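Putative metal binding protein (Coccidioides immitis, PDB 3CVG) is of unconfirmed function but probably binds a ligand, perhaps a metal ion, as a member of the periplasmic binding protein superfamily. Local coordinates at residues His106-Gly111 / Thr201-Gly206; Arg146-Tyr151 / Ile195-Tyr200; Ala102-Phe107 / Pro232-Ala237; Thr207-Pro212 / Lys272-Gln277; Ala117-Asp122 / Ser130-Ala135. One frame throughout, in Å; residues are numbered along the deposited sequence.

Contact 1. Residues His106-Gly111 / Thr201-Gly206; sequences HFMLIG and TITDYG
Met108 and Thr203 are a hydrogen-bonded pair between antiparallel strands 106-111 and 201-204, an example of partners whose side chains run alongside each other. Both point the same way, with Met108 CG 3.8 Å from Thr203 CG2, and the selenium of this selenomethionine continues to the edge of the Tyr205 ring, SE to CD1 being 4.2 Å. Ile110 and Thr201 repeat the arrangement on the same face, Ile110 CD1 lying 3.7 Å from Thr201 CG2. A chi1 of -168° turns the hydroxyl of Thr201 away from its own N and sets the methyl between N and the carbonyl carbon, against Ile110; OG1 bonds Leu148 O. On the opposite face the side chains cross. Leu109 meets Ile202 at about a right angle, Leu109 CB to Ile202 CD1 3.7 Å. Phe107 stands across the other branch, Phe107 CD1 to Ile202 CG2 4.1 Å. Five backbone bonds join the segments; Met108 N reaches Thr203 O at 2.8 Å from 35° above the carbonyl plane. Another, from Tyr205 N to His106 O, extends the pairing into helix 205-208, whose N-cap Asp204 also bonds Thr207 OG1 through OD1. Leu191 and Ala194 of helix 187-196 cover the face of Ile110, Thr201 and Thr203, helices 125-138 and 155-166 cover that of Phe107, Leu109 and Ile202, and strand 220-224 pairs with the other edge of 100-111 around Leu109.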
# COMPACT_ATOMS: atom_id res chain seq x y z
N HIS A 106 4.36 2.15 -4.29
CA HIS A 106 5.05 3.37 -3.91
C HIS A 106 4.13 4.42 -3.30
O HIS A 106 3.01 4.63 -3.77
CB HIS A 106 5.77 3.97 -5.12
CG HIS A 106 6.61 2.98 -5.88
ND1 HIS A 106 6.08 2.14 -6.84
CD2 HIS A 106 7.92 2.64 -5.76
CE1 HIS A 106 7.03 1.33 -7.28
NE2 HIS A 106 8.15 1.61 -6.64
N PHE A 107 4.60 5.06 -2.23
CA PHE A 107 3.84 6.12 -1.57
C PHE A 107 4.33 7.44 -2.18
O PHE A 107 5.39 7.49 -2.82
CB PHE A 107 4.14 6.15 -0.06
CG PHE A 107 3.51 5.01 0.72
CD1 PHE A 107 2.13 4.95 0.90
CD2 PHE A 107 4.31 4.03 1.32
CE1 PHE A 107 1.55 3.93 1.66
CE2 PHE A 107 3.74 3.01 2.08
CZ PHE A 107 2.35 2.96 2.25
N MSE A 108 3.56 8.51 -2.00
CA MSE A 108 3.97 9.82 -2.49
C MSE A 108 3.43 10.93 -1.59
O MSE A 108 2.36 10.79 -0.99
CB MSE A 108 3.54 10.06 -3.95
CG MSE A 108 2.25 9.39 -4.42
SE MSE A 108 1.96 9.61 -6.37
CE MSE A 108 1.26 11.41 -6.40
N LEU A 109 4.21 12.00 -1.46
CA LEU A 109 3.79 13.16 -0.69
C LEU A 109 3.34 14.18 -1.72
O LEU A 109 4.11 14.55 -2.61
CB LEU A 109 4.95 13.74 0.12
CG LEU A 109 4.61 15.03 0.87
CD1 LEU A 109 3.56 14.75 1.95
CD2 LEU A 109 5.88 15.61 1.48
N ILE A 110 2.08 14.59 -1.63
CA ILE A 110 1.56 15.56 -2.58
C ILE A 110 1.01 16.75 -1.79
O ILE A 110 0.72 16.64 -0.60
CB ILE A 110 0.46 14.92 -3.46
CG1 ILE A 110 -0.78 14.57 -2.63
CG2 ILE A 110 1.00 13.64 -4.11
CD1 ILE A 110 -1.78 15.71 -2.52
N GLY A 111 0.89 17.90 -2.46
CA GLY A 111 0.38 19.09 -1.80
C GLY A 111 -0.13 20.10 -2.81
O GLY A 111 -0.02 19.88 -4.02
N THR A 201 -0.55 15.58 1.84
CA THR A 201 -0.94 14.27 2.32
C THR A 201 -0.08 13.19 1.70
O THR A 201 0.49 13.38 0.62
CB THR A 201 -2.42 13.95 1.98
OG1 THR A 201 -2.82 12.79 2.71
CG2 THR A 201 -2.58 13.66 0.48
N ILE A 202 0.04 12.07 2.40
CA ILE A 202 0.78 10.93 1.88
C ILE A 202 -0.32 10.09 1.26
O ILE A 202 -1.36 9.86 1.89
CB ILE A 202 1.49 10.14 2.99
CG1 ILE A 202 2.73 10.92 3.47
CG2 ILE A 202 1.87 8.75 2.49
CD1 ILE A 202 3.85 11.03 2.44
N THR A 203 -0.10 9.67 0.02
CA THR A 203 -1.06 8.86 -0.72
C THR A 203 -0.23 7.81 -1.47
O THR A 203 0.98 7.69 -1.24
CB THR A 203 -1.89 9.74 -1.72
OG1 THR A 203 -2.87 8.94 -2.37
CG2 THR A 203 -0.98 10.37 -2.77
N ASP A 204 -0.85 7.04 -2.35
CA ASP A 204 -0.09 6.04 -3.09
C ASP A 204 -0.26 6.23 -4.59
O ASP A 204 -1.23 6.85 -5.04
CB ASP A 204 -0.49 4.62 -2.68
CG ASP A 204 -1.95 4.33 -2.95
OD1 ASP A 204 -2.81 4.77 -2.17
OD2 ASP A 204 -2.23 3.66 -3.96
N TYR A 205 0.68 5.70 -5.36
CA TYR A 205 0.66 5.84 -6.81
C TYR A 205 -0.65 5.41 -7.46
O TYR A 205 -1.18 6.13 -8.31
CB TYR A 205 1.82 5.05 -7.43
CG TYR A 205 2.05 5.36 -8.89
CD1 TYR A 205 2.09 6.68 -9.35
CD2 TYR A 205 2.27 4.33 -9.82
CE1 TYR A 205 2.34 6.97 -10.69
CE2 TYR A 205 2.53 4.61 -11.16
CZ TYR A 205 2.56 5.92 -11.59
OH TYR A 205 2.79 6.20 -12.91
N GLY A 206 -1.17 4.25 -7.06
CA GLY A 206 -2.41 3.73 -7.63
C GLY A 206 -3.63 4.61 -7.40
O GLY A 206 -4.48 4.76 -8.28

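Contact 2. Residues Arg146-Tyr151 / Ile195-Tyr200; sequences RFLSRY and ILLREY
Glu199 runs beside Arg146 from CB to OE2, an example of a carboxylate shared between a salt bridge and a second polar partner. Its CB sits 3.5 Å from Arg146 O, and its CG packs on the aliphatic start of the arginine, 3.8 Å from Arg146 CB; the two chains lie side by side and point the same way. Beyond CG the glutamate is extended (chi2 -179°), which carries the carboxylate level with the arginine's bend. OE2 accepts from Arg146 NE at 2.8 Å in a salt bridge, approached from 37° above the carboxylate plane, with the guanidinium and carboxylate planes 53° apart. OE1 turns to Leu148, resting 3.4 Å from its CB, and takes its own hydrogen bond from His181 ND1. Next to this pair along the backbone, Phe147 and Tyr200 make a parallel bridge: Tyr200 N bonds Arg146 O at 3.0 Å, and Leu148 N bonds Tyr200 O at 2.9 Å. A water joins Arg146 N to Arg198 O, where helix 187-196 has just ended in a Schellman motif and the chain turns to enter strand 200-204. Arg146 NH1 is bound separately to Thr178 O. Both carboxylate oxygens of a buried glutamate thus have polar partners, and the nearby guanidinium would probably favour its ionised form.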
# COMPACT_ATOMS: atom_id res chain seq x y z
N ARG A 146 -1.59 22.44 6.20
CA ARG A 146 -2.34 21.39 6.88
C ARG A 146 -1.96 20.03 6.25
O ARG A 146 -1.60 19.97 5.07
CB ARG A 146 -3.85 21.65 6.77
CG ARG A 146 -4.32 22.89 7.56
CD ARG A 146 -5.77 23.23 7.28
NE ARG A 146 -6.68 22.13 7.61
CZ ARG A 146 -7.02 21.78 8.85
NH1 ARG A 146 -6.53 22.44 9.89
NH2 ARG A 146 -7.86 20.78 9.04
N PHE A 147 -2.03 18.97 7.04
CA PHE A 147 -1.68 17.63 6.57
C PHE A 147 -2.86 16.68 6.81
O PHE A 147 -3.33 16.56 7.94
CB PHE A 147 -0.47 17.09 7.34
CG PHE A 147 -0.04 15.73 6.90
CD1 PHE A 147 0.85 15.58 5.84
CD2 PHE A 147 -0.56 14.59 7.51
CE1 PHE A 147 1.21 14.31 5.40
CE2 PHE A 147 -0.20 13.32 7.07
CZ PHE A 147 0.69 13.19 6.01
N LEU A 148 -3.31 16.01 5.75
CA LEU A 148 -4.44 15.09 5.85
C LEU A 148 -4.04 13.65 6.16
O LEU A 148 -3.28 13.01 5.42
CB LEU A 148 -5.28 15.11 4.56
CG LEU A 148 -6.68 14.44 4.59
CD1 LEU A 148 -7.56 15.10 3.55
CD2 LEU A 148 -6.60 12.92 4.34
N SER A 149 -4.56 13.14 7.27
CA SER A 149 -4.30 11.77 7.70
C SER A 149 -5.58 10.95 7.65
O SER A 149 -6.63 11.39 8.13
CB SER A 149 -3.73 11.77 9.12
OG SER A 149 -3.76 10.47 9.70
N ARG A 150 -5.51 9.77 7.05
CA ARG A 150 -6.67 8.90 6.98
C ARG A 150 -7.01 8.34 8.38
O ARG A 150 -8.12 7.85 8.61
CB ARG A 150 -6.44 7.78 5.97
CG ARG A 150 -6.60 8.29 4.52
CD ARG A 150 -6.16 7.25 3.51
NE ARG A 150 -6.83 5.97 3.72
CZ ARG A 150 -6.32 4.80 3.37
NH1 ARG A 150 -5.13 4.74 2.77
NH2 ARG A 150 -6.98 3.68 3.62
N TYR A 151 -6.03 8.41 9.29
CA TYR A 151 -6.22 8.01 10.70
C TYR A 151 -7.07 6.74 10.82
O TYR A 151 -8.02 6.69 11.62
CB TYR A 151 -6.91 9.17 11.43
CG TYR A 151 -6.48 9.39 12.88
CD1 TYR A 151 -5.18 9.76 13.18
CD2 TYR A 151 -7.39 9.24 13.93
CE1 TYR A 151 -4.78 9.97 14.50
CE2 TYR A 151 -7.01 9.46 15.24
CZ TYR A 151 -5.71 9.82 15.52
OH TYR A 151 -5.33 10.08 16.82
N ILE A 195 -6.74 17.46 -1.97
CA ILE A 195 -6.59 18.35 -3.11
C ILE A 195 -7.59 19.50 -3.05
O ILE A 195 -7.21 20.66 -3.21
CB ILE A 195 -6.76 17.57 -4.42
CG1 ILE A 195 -5.59 16.59 -4.57
CG2 ILE A 195 -6.80 18.51 -5.62
CD1 ILE A 195 -5.84 15.50 -5.60
N LEU A 196 -8.85 19.19 -2.78
CA LEU A 196 -9.90 20.20 -2.69
C LEU A 196 -9.66 21.17 -1.54
O LEU A 196 -9.96 22.36 -1.65
CB LEU A 196 -11.27 19.55 -2.49
CG LEU A 196 -11.88 18.74 -3.65
CD1 LEU A 196 -13.23 18.16 -3.23
CD2 LEU A 196 -12.05 19.64 -4.86
N LEU A 197 -9.10 20.66 -0.45
CA LEU A 197 -8.85 21.48 0.73
C LEU A 197 -7.49 22.15 0.73
O LEU A 197 -7.18 22.91 1.64
CB LEU A 197 -8.97 20.61 1.98
CG LEU A 197 -10.31 19.94 2.23
CD1 LEU A 197 -10.12 18.79 3.20
CD2 LEU A 197 -11.33 20.96 2.76
N ARG A 198 -6.69 21.88 -0.30
CA ARG A 198 -5.34 22.43 -0.40
C ARG A 198 -4.45 22.00 0.76
O ARG A 198 -3.81 22.82 1.41
CB ARG A 198 -5.39 23.97 -0.48
CG ARG A 198 -6.08 24.49 -1.73
CD ARG A 198 -6.04 26.01 -1.77
NE ARG A 198 -6.91 26.59 -0.75
CZ ARG A 198 -6.89 27.86 -0.38
NH1 ARG A 198 -6.03 28.71 -0.94
NH2 ARG A 198 -7.73 28.29 0.55
N GLU A 199 -4.41 20.70 1.02
CA GLU A 199 -3.59 20.16 2.10
C GLU A 199 -2.57 19.17 1.54
O GLU A 199 -2.75 18.61 0.46
CB GLU A 199 -4.46 19.45 3.14
CG GLU A 199 -5.61 20.29 3.67
CD GLU A 199 -6.46 19.58 4.71
OE1 GLU A 199 -6.48 18.33 4.75
OE2 GLU A 199 -7.13 20.28 5.49
N TYR A 200 -1.49 18.98 2.29
CA TYR A 200 -0.48 18.01 1.91
C TYR A 200 -0.98 16.68 2.46
O TYR A 200 -1.76 16.65 3.42
CB TYR A 200 0.86 18.33 2.56
CG TYR A 200 1.50 19.61 2.07
CD1 TYR A 200 2.55 19.58 1.15
CD2 TYR A 200 1.09 20.84 2.57
CE1 TYR A 200 3.19 20.76 0.74
CE2 TYR A 200 1.72 22.03 2.17
CZ TYR A 200 2.77 21.98 1.25
OH TYR A 200 3.39 23.15 0.88
O HOH W 1 -1.49 23.17 3.35

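Contact 3. Residues Ala102-Phe107 / Pro232-Ala237; sequences AFRDHF and PLLNPA
Ala102 and Phe103 both face Ala237 in a classic beta bulge, where Ala237 O accepts from Ala102 N at 2.8 Å and only weakly from Phe103 N, before strands 102-107 and 234-237 pair on in antiparallel fashion. Phe103 CG lies between its backbone N and carbonyl carbon (chi1 62°), which brings the ring over Ala237. Ala237 CB sits over the centre of one face of the Phe103 ring, 3.5 Å from the centroid, a CH-pi contact. On the same face of the sheet, Asp105 and Asn235 stand side by side, and Asn235 ND2 gives a bond of 3.0 Å to Asp105 OD2, met on its anti side, with the carboxylate and amide planes 55° apart. Asp105 OD1 also accepts weakly from His106 N. Such pairing of the long strand 100-111, with 234-241 here and with 200-204 further on, is consistent with the crossing strands that link the two lobes of a periplasmic binding protein. Next to the amide comes Phe107, whose CE2 is 3.4 Å from Asn235 CB and whose side chain lies about 5 Å from a bound calcium ion. On the opposite face, with Arg104 and His106, Leu234 CD1 sits 4.0 Å from Arg104 CB and 4.1 Å from His106 CD2. The guanidinium of Arg104 leads away to bond Pro281 O, while His106 NE2 bonds Asn227 OD1.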
# COMPACT_ATOMS: atom_id res chain seq x y z
N ALA A 102 6.51 -10.16 -3.32
CA ALA A 102 5.59 -10.18 -4.47
C ALA A 102 5.74 -9.02 -5.45
O ALA A 102 5.87 -9.23 -6.66
CB ALA A 102 4.15 -10.24 -3.97
N PHE A 103 5.68 -7.79 -4.94
CA PHE A 103 5.81 -6.63 -5.80
C PHE A 103 6.13 -5.39 -4.97
O PHE A 103 6.15 -5.43 -3.74
CB PHE A 103 4.54 -6.42 -6.64
CG PHE A 103 3.30 -6.17 -5.84
CD1 PHE A 103 2.97 -4.88 -5.41
CD2 PHE A 103 2.44 -7.22 -5.52
CE1 PHE A 103 1.81 -4.65 -4.69
CE2 PHE A 103 1.27 -6.99 -4.79
CZ PHE A 103 0.96 -5.70 -4.37
N ARG A 104 6.41 -4.28 -5.66
CA ARG A 104 6.75 -3.04 -4.99
C ARG A 104 5.79 -1.91 -5.36
O ARG A 104 5.65 -1.54 -6.53
CB ARG A 104 8.20 -2.64 -5.33
CG ARG A 104 9.27 -3.52 -4.64
CD ARG A 104 10.70 -3.25 -5.13
NE ARG A 104 10.92 -3.73 -6.50
CZ ARG A 104 12.10 -3.70 -7.13
NH1 ARG A 104 13.18 -3.22 -6.54
NH2 ARG A 104 12.19 -4.16 -8.38
N ASP A 105 5.11 -1.38 -4.34
CA ASP A 105 4.18 -0.28 -4.51
C ASP A 105 4.93 0.97 -4.06
O ASP A 105 6.03 0.87 -3.52
CB ASP A 105 2.93 -0.52 -3.66
CG ASP A 105 1.90 0.60 -3.79
OD1 ASP A 105 1.88 1.28 -4.84
OD2 ASP A 105 1.10 0.78 -2.85
N HIS A 106 4.36 2.15 -4.29
CA HIS A 106 5.05 3.37 -3.91
C HIS A 106 4.13 4.42 -3.30
O HIS A 106 3.01 4.63 -3.77
CB HIS A 106 5.77 3.97 -5.12
CG HIS A 106 6.61 2.98 -5.88
ND1 HIS A 106 6.08 2.14 -6.84
CD2 HIS A 106 7.92 2.64 -5.76
CE1 HIS A 106 7.03 1.33 -7.28
NE2 HIS A 106 8.15 1.61 -6.64
N PHE A 107 4.60 5.06 -2.23
CA PHE A 107 3.84 6.12 -1.57
C PHE A 107 4.33 7.44 -2.18
O PHE A 107 5.39 7.49 -2.82
CB PHE A 107 4.14 6.15 -0.06
CG PHE A 107 3.51 5.01 0.72
CD1 PHE A 107 2.13 4.95 0.90
CD2 PHE A 107 4.31 4.03 1.32
CE1 PHE A 107 1.55 3.93 1.66
CE2 PHE A 107 3.74 3.01 2.08
CZ PHE A 107 2.35 2.96 2.25
N PRO A 232 12.10 5.46 2.38
CA PRO A 232 10.94 5.39 3.28
C PRO A 232 9.61 5.27 2.54
O PRO A 232 8.68 4.62 3.03
CB PRO A 232 11.04 6.68 4.08
CG PRO A 232 12.51 6.98 4.08
CD PRO A 232 12.89 6.68 2.65
N LEU A 233 9.52 5.87 1.36
CA LEU A 233 8.28 5.83 0.59
C LEU A 233 8.08 4.57 -0.25
O LEU A 233 7.15 4.50 -1.05
CB LEU A 233 8.16 7.09 -0.28
CG LEU A 233 8.09 8.45 0.44
CD1 LEU A 233 7.65 9.54 -0.56
CD2 LEU A 233 7.09 8.39 1.59
N LEU A 234 8.94 3.57 -0.08
CA LEU A 234 8.78 2.32 -0.82
C LEU A 234 7.75 1.50 -0.06
O LEU A 234 7.80 1.44 1.17
CB LEU A 234 10.11 1.54 -0.88
CG LEU A 234 10.01 0.12 -1.45
CD1 LEU A 234 9.63 0.18 -2.92
CD2 LEU A 234 11.34 -0.61 -1.28
N ASN A 235 6.82 0.87 -0.76
CA ASN A 235 5.79 0.07 -0.11
C ASN A 235 5.84 -1.38 -0.60
O ASN A 235 5.07 -1.78 -1.47
CB ASN A 235 4.40 0.67 -0.36
CG ASN A 235 3.30 -0.05 0.41
OD1 ASN A 235 3.52 -0.54 1.51
ND2 ASN A 235 2.10 -0.11 -0.17
N PRO A 236 6.75 -2.17 -0.03
CA PRO A 236 6.89 -3.58 -0.42
C PRO A 236 5.72 -4.46 -0.02
O PRO A 236 5.15 -4.31 1.06
CB PRO A 236 8.20 -3.99 0.25
CG PRO A 236 8.18 -3.17 1.51
CD PRO A 236 7.73 -1.81 1.01
N ALA A 237 5.38 -5.39 -0.91
CA ALA A 237 4.29 -6.32 -0.67
C ALA A 237 4.86 -7.73 -0.67
O ALA A 237 5.61 -8.10 -1.57
CB ALA A 237 3.23 -6.19 -1.77

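Contact 4. Residues Thr207-Pro212 / Lys272-Gln277; sequences TYLSIP and KKDGQQ
Leu209 supplies the apolar part of this surface contact, a worked case of one leucine packing on a tight turn. Its CD1 lies 3.7 Å from Lys273 O and 4.0 Å from Gln276 CB, while CD2 comes 4.2 Å from Gln276 CG, so the two branches lie against CB and CG of the glutamine and the side chains cross at about a right angle. The partner is a beta hairpin closed by a type I' turn from Lys273 to Gln276; Lys273 N to Gln276 O and Gln276 N to Lys273 O are both backbone bonds. Leu209 itself belongs to a type I turn from Tyr208 to Ile211, which follows on from helix 205-208. Polar contact is indirect. One water donates to Ser210 OG at 3.0 Å and accepts from Lys273 NZ at 2.8 Å, while Ser210 OG also bonds Gly206 O. Charge enters through Asp274, whose CB is 3.8 Å from Leu209 O: its carboxylate forms salt bridges with Arg213 and Arg216.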
# COMPACT_ATOMS: atom_id res chain seq x y z
N THR A 207 -3.71 5.20 -6.21
CA THR A 207 -4.82 6.08 -5.87
C THR A 207 -4.71 7.33 -6.75
O THR A 207 -5.71 7.82 -7.28
CB THR A 207 -4.75 6.48 -4.39
OG1 THR A 207 -4.84 5.30 -3.58
CG2 THR A 207 -5.90 7.43 -4.03
N TYR A 208 -3.49 7.82 -6.90
CA TYR A 208 -3.22 8.99 -7.73
C TYR A 208 -3.72 8.78 -9.17
O TYR A 208 -4.35 9.67 -9.77
CB TYR A 208 -1.71 9.27 -7.75
CG TYR A 208 -1.27 10.31 -8.75
CD1 TYR A 208 -1.64 11.65 -8.60
CD2 TYR A 208 -0.47 9.96 -9.84
CE1 TYR A 208 -1.24 12.61 -9.52
CE2 TYR A 208 -0.06 10.92 -10.77
CZ TYR A 208 -0.45 12.24 -10.60
OH TYR A 208 -0.04 13.20 -11.51
N LEU A 209 -3.42 7.61 -9.72
CA LEU A 209 -3.83 7.30 -11.09
C LEU A 209 -5.33 7.06 -11.18
O LEU A 209 -5.87 6.94 -12.27
CB LEU A 209 -3.09 6.06 -11.60
CG LEU A 209 -1.56 6.22 -11.68
CD1 LEU A 209 -0.91 4.87 -11.98
CD2 LEU A 209 -1.21 7.24 -12.75
N SER A 210 -5.99 7.02 -10.03
CA SER A 210 -7.43 6.79 -9.99
C SER A 210 -8.27 8.07 -9.98
O SER A 210 -9.46 8.01 -10.26
CB SER A 210 -7.81 5.96 -8.76
OG SER A 210 -7.21 4.68 -8.79
N ILE A 211 -7.67 9.21 -9.65
CA ILE A 211 -8.44 10.44 -9.60
C ILE A 211 -8.48 11.16 -10.94
O ILE A 211 -7.61 10.97 -11.79
CB ILE A 211 -7.91 11.41 -8.50
CG1 ILE A 211 -6.47 11.82 -8.79
CG2 ILE A 211 -8.01 10.73 -7.12
CD1 ILE A 211 -5.93 12.88 -7.86
N PRO A 212 -9.50 12.00 -11.15
CA PRO A 212 -9.63 12.74 -12.42
C PRO A 212 -8.36 13.49 -12.79
O PRO A 212 -7.66 14.01 -11.92
CB PRO A 212 -10.79 13.68 -12.14
CG PRO A 212 -11.65 12.88 -11.19
CD PRO A 212 -10.62 12.30 -10.24
N LYS A 272 -1.61 -2.56 -15.67
CA LYS A 272 -1.67 -1.12 -15.81
C LYS A 272 -2.93 -0.43 -15.30
O LYS A 272 -3.97 -1.05 -15.11
CB LYS A 272 -1.49 -0.74 -17.27
CG LYS A 272 -0.14 -1.10 -17.85
CD LYS A 272 0.01 -0.46 -19.21
CE LYS A 272 1.47 -0.31 -19.61
NZ LYS A 272 1.61 0.56 -20.81
N LYS A 273 -2.80 0.88 -15.09
CA LYS A 273 -3.90 1.72 -14.66
C LYS A 273 -3.65 3.11 -15.24
O LYS A 273 -2.58 3.69 -15.04
CB LYS A 273 -4.01 1.78 -13.13
CG LYS A 273 -5.37 1.33 -12.64
CD LYS A 273 -5.54 1.52 -11.14
CE LYS A 273 -6.57 0.55 -10.58
NZ LYS A 273 -7.89 0.63 -11.29
N ASP A 274 -4.64 3.62 -15.96
CA ASP A 274 -4.53 4.91 -16.62
C ASP A 274 -3.33 4.89 -17.55
O ASP A 274 -2.62 5.89 -17.70
CB ASP A 274 -4.37 6.05 -15.61
CG ASP A 274 -4.75 7.39 -16.22
OD1 ASP A 274 -4.31 8.44 -15.71
OD2 ASP A 274 -5.50 7.37 -17.21
N GLY A 275 -3.09 3.73 -18.17
CA GLY A 275 -1.98 3.59 -19.09
C GLY A 275 -0.58 3.57 -18.49
O GLY A 275 0.40 3.76 -19.20
N GLN A 276 -0.49 3.33 -17.18
CA GLN A 276 0.82 3.30 -16.52
C GLN A 276 1.00 1.99 -15.76
O GLN A 276 0.03 1.43 -15.23
CB GLN A 276 0.94 4.44 -15.50
CG GLN A 276 0.88 5.85 -16.06
CD GLN A 276 2.03 6.16 -16.99
OE1 GLN A 276 3.18 5.83 -16.70
NE2 GLN A 276 1.72 6.80 -18.10
N GLN A 277 2.23 1.49 -15.71
CA GLN A 277 2.49 0.27 -14.96
C GLN A 277 2.23 0.68 -13.52
O GLN A 277 2.86 1.62 -13.02
CB GLN A 277 3.94 -0.19 -15.11
CG GLN A 277 4.27 -1.41 -14.25
CD GLN A 277 5.71 -1.88 -14.41
OE1 GLN A 277 6.65 -1.15 -14.12
NE2 GLN A 277 5.88 -3.11 -14.87
O HOH W 2 -9.03 2.43 -9.46

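Contact 5. Residues Ala117-Asp122 / Ser130-Ala135; sequences AKLSGD and SKMHDA
Lys131 lies along the loop 117-122, which leads from strand 100-111 into its own helix 125-138 in this periplasmic-binding-protein domain, an example of a loop folding back on the helix it precedes. Extended beyond CG, the lysine passes its CG 3.5 Å from Ala117 O and ends in a hydrogen bond from NZ to Lys118 O at 2.9 Å, the donor tilted 27° from the carbonyl plane. Leu119 slides past it in the opposite direction, its CD2 resting 3.8 Å from Lys131 CB. Beside them, Ala117 CB packs 3.9 Å from CG of Met132, a selenomethionine, and Ala117 CA is 4.1 Å from Ala135 CB one helical turn on. The next shell fixes the loop: Asn115 OD1 accepts from Leu119 N, and Val145 packs on Ala117 and Ala135. Tyr200 of strand 200-204 touches both Leu119 and Met132, and its OH is hydrogen-bonded to Ala117 N.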
# COMPACT_ATOMS: atom_id res chain seq x y z
N ALA A 117 4.26 25.46 2.50
CA ALA A 117 5.36 24.94 3.30
C ALA A 117 6.70 25.19 2.60
O ALA A 117 7.76 24.94 3.16
CB ALA A 117 5.18 23.46 3.56
N LYS A 118 6.62 25.67 1.36
CA LYS A 118 7.81 25.96 0.56
C LYS A 118 8.76 24.77 0.45
O LYS A 118 9.98 24.91 0.61
CB LYS A 118 8.51 27.19 1.15
CG LYS A 118 7.60 28.40 1.16
CD LYS A 118 8.17 29.59 1.91
CE LYS A 118 7.16 30.74 1.90
NZ LYS A 118 5.78 30.32 2.34
N LEU A 119 8.20 23.60 0.16
CA LEU A 119 8.96 22.37 0.01
C LEU A 119 9.78 22.38 -1.28
O LEU A 119 9.29 22.79 -2.33
CB LEU A 119 8.02 21.17 -0.00
CG LEU A 119 7.15 20.94 1.23
CD1 LEU A 119 6.48 19.58 1.13
CD2 LEU A 119 8.01 21.01 2.49
N SER A 120 11.02 21.91 -1.19
CA SER A 120 11.92 21.84 -2.34
C SER A 120 12.07 20.38 -2.78
O SER A 120 12.51 19.53 -2.01
CB SER A 120 13.29 22.42 -1.97
OG SER A 120 14.17 22.38 -3.08
N GLY A 121 11.71 20.11 -4.03
CA GLY A 121 11.77 18.77 -4.57
C GLY A 121 12.96 17.88 -4.25
O GLY A 121 12.80 16.66 -4.11
N ASP A 122 14.15 18.46 -4.13
CA ASP A 122 15.34 17.65 -3.85
C ASP A 122 15.52 17.27 -2.38
O ASP A 122 16.25 16.33 -2.07
CB ASP A 122 16.59 18.38 -4.35
CG ASP A 122 16.48 18.79 -5.81
OD1 ASP A 122 15.95 18.00 -6.62
OD2 ASP A 122 16.93 19.90 -6.15
N SER A 130 9.76 18.00 8.39
CA SER A 130 10.23 19.00 9.35
C SER A 130 9.77 20.39 8.93
O SER A 130 9.32 21.20 9.75
CB SER A 130 11.76 18.97 9.44
OG SER A 130 12.24 20.08 10.19
N LYS A 131 9.87 20.66 7.63
CA LYS A 131 9.47 21.95 7.07
C LYS A 131 7.96 22.19 7.21
O LYS A 131 7.53 23.29 7.58
CB LYS A 131 9.87 22.03 5.60
CG LYS A 131 10.28 23.41 5.13
CD LYS A 131 11.00 23.33 3.79
CE LYS A 131 11.58 24.67 3.36
NZ LYS A 131 12.44 24.53 2.15
N MSE A 132 7.15 21.18 6.89
CA MSE A 132 5.71 21.32 7.02
C MSE A 132 5.33 21.62 8.46
O MSE A 132 4.54 22.52 8.73
CB MSE A 132 4.99 20.04 6.56
CG MSE A 132 4.84 19.90 5.04
SE MSE A 132 3.83 18.31 4.47
CE MSE A 132 2.24 18.59 5.53
N HIS A 133 5.91 20.87 9.39
CA HIS A 133 5.63 21.07 10.81
C HIS A 133 5.85 22.51 11.26
O HIS A 133 4.95 23.13 11.82
CB HIS A 133 6.49 20.13 11.67
CG HIS A 133 6.46 20.45 13.13
ND1 HIS A 133 7.27 21.41 13.71
CD2 HIS A 133 5.69 19.96 14.14
CE1 HIS A 133 7.01 21.49 15.00
NE2 HIS A 133 6.05 20.63 15.29
N ASP A 134 7.04 23.04 11.01
CA ASP A 134 7.37 24.40 11.41
C ASP A 134 6.47 25.43 10.74
O ASP A 134 6.02 26.39 11.38
CB ASP A 134 8.84 24.70 11.11
CG ASP A 134 9.79 23.73 11.80
OD1 ASP A 134 9.35 23.00 12.73
OD2 ASP A 134 10.98 23.69 11.42
N ALA A 135 6.18 25.24 9.46
CA ALA A 135 5.32 26.17 8.73
C ALA A 135 3.88 26.06 9.24
O ALA A 135 3.16 27.04 9.30
CB ALA A 135 5.36 25.88 7.24

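How the contacts relate
Contacts 1 and 3 both use strand 100-111: they share His106 and Phe107, with centres about 11 Å apart, and pair it with strands 200-204 and 234-241. Contact 2 continues the sheet from 200-204 to strand 147-149 and touches contact 1, their centres also about 11 Å apart. Contact 5 lies about 15 Å from contact 2, centre to centre, and meets it as the end of Met132 wedges against Phe147 and Tyr200. Along the chain, contacts 5 and 2 both close within the span between the segments of contact 1, while contact 4 opens after contact 1 has closed. Contacts 4 and 5 attach flanking elements, the C-terminal hairpin and helix 125-138, an arrangement consistent with a two-lobed binding protein.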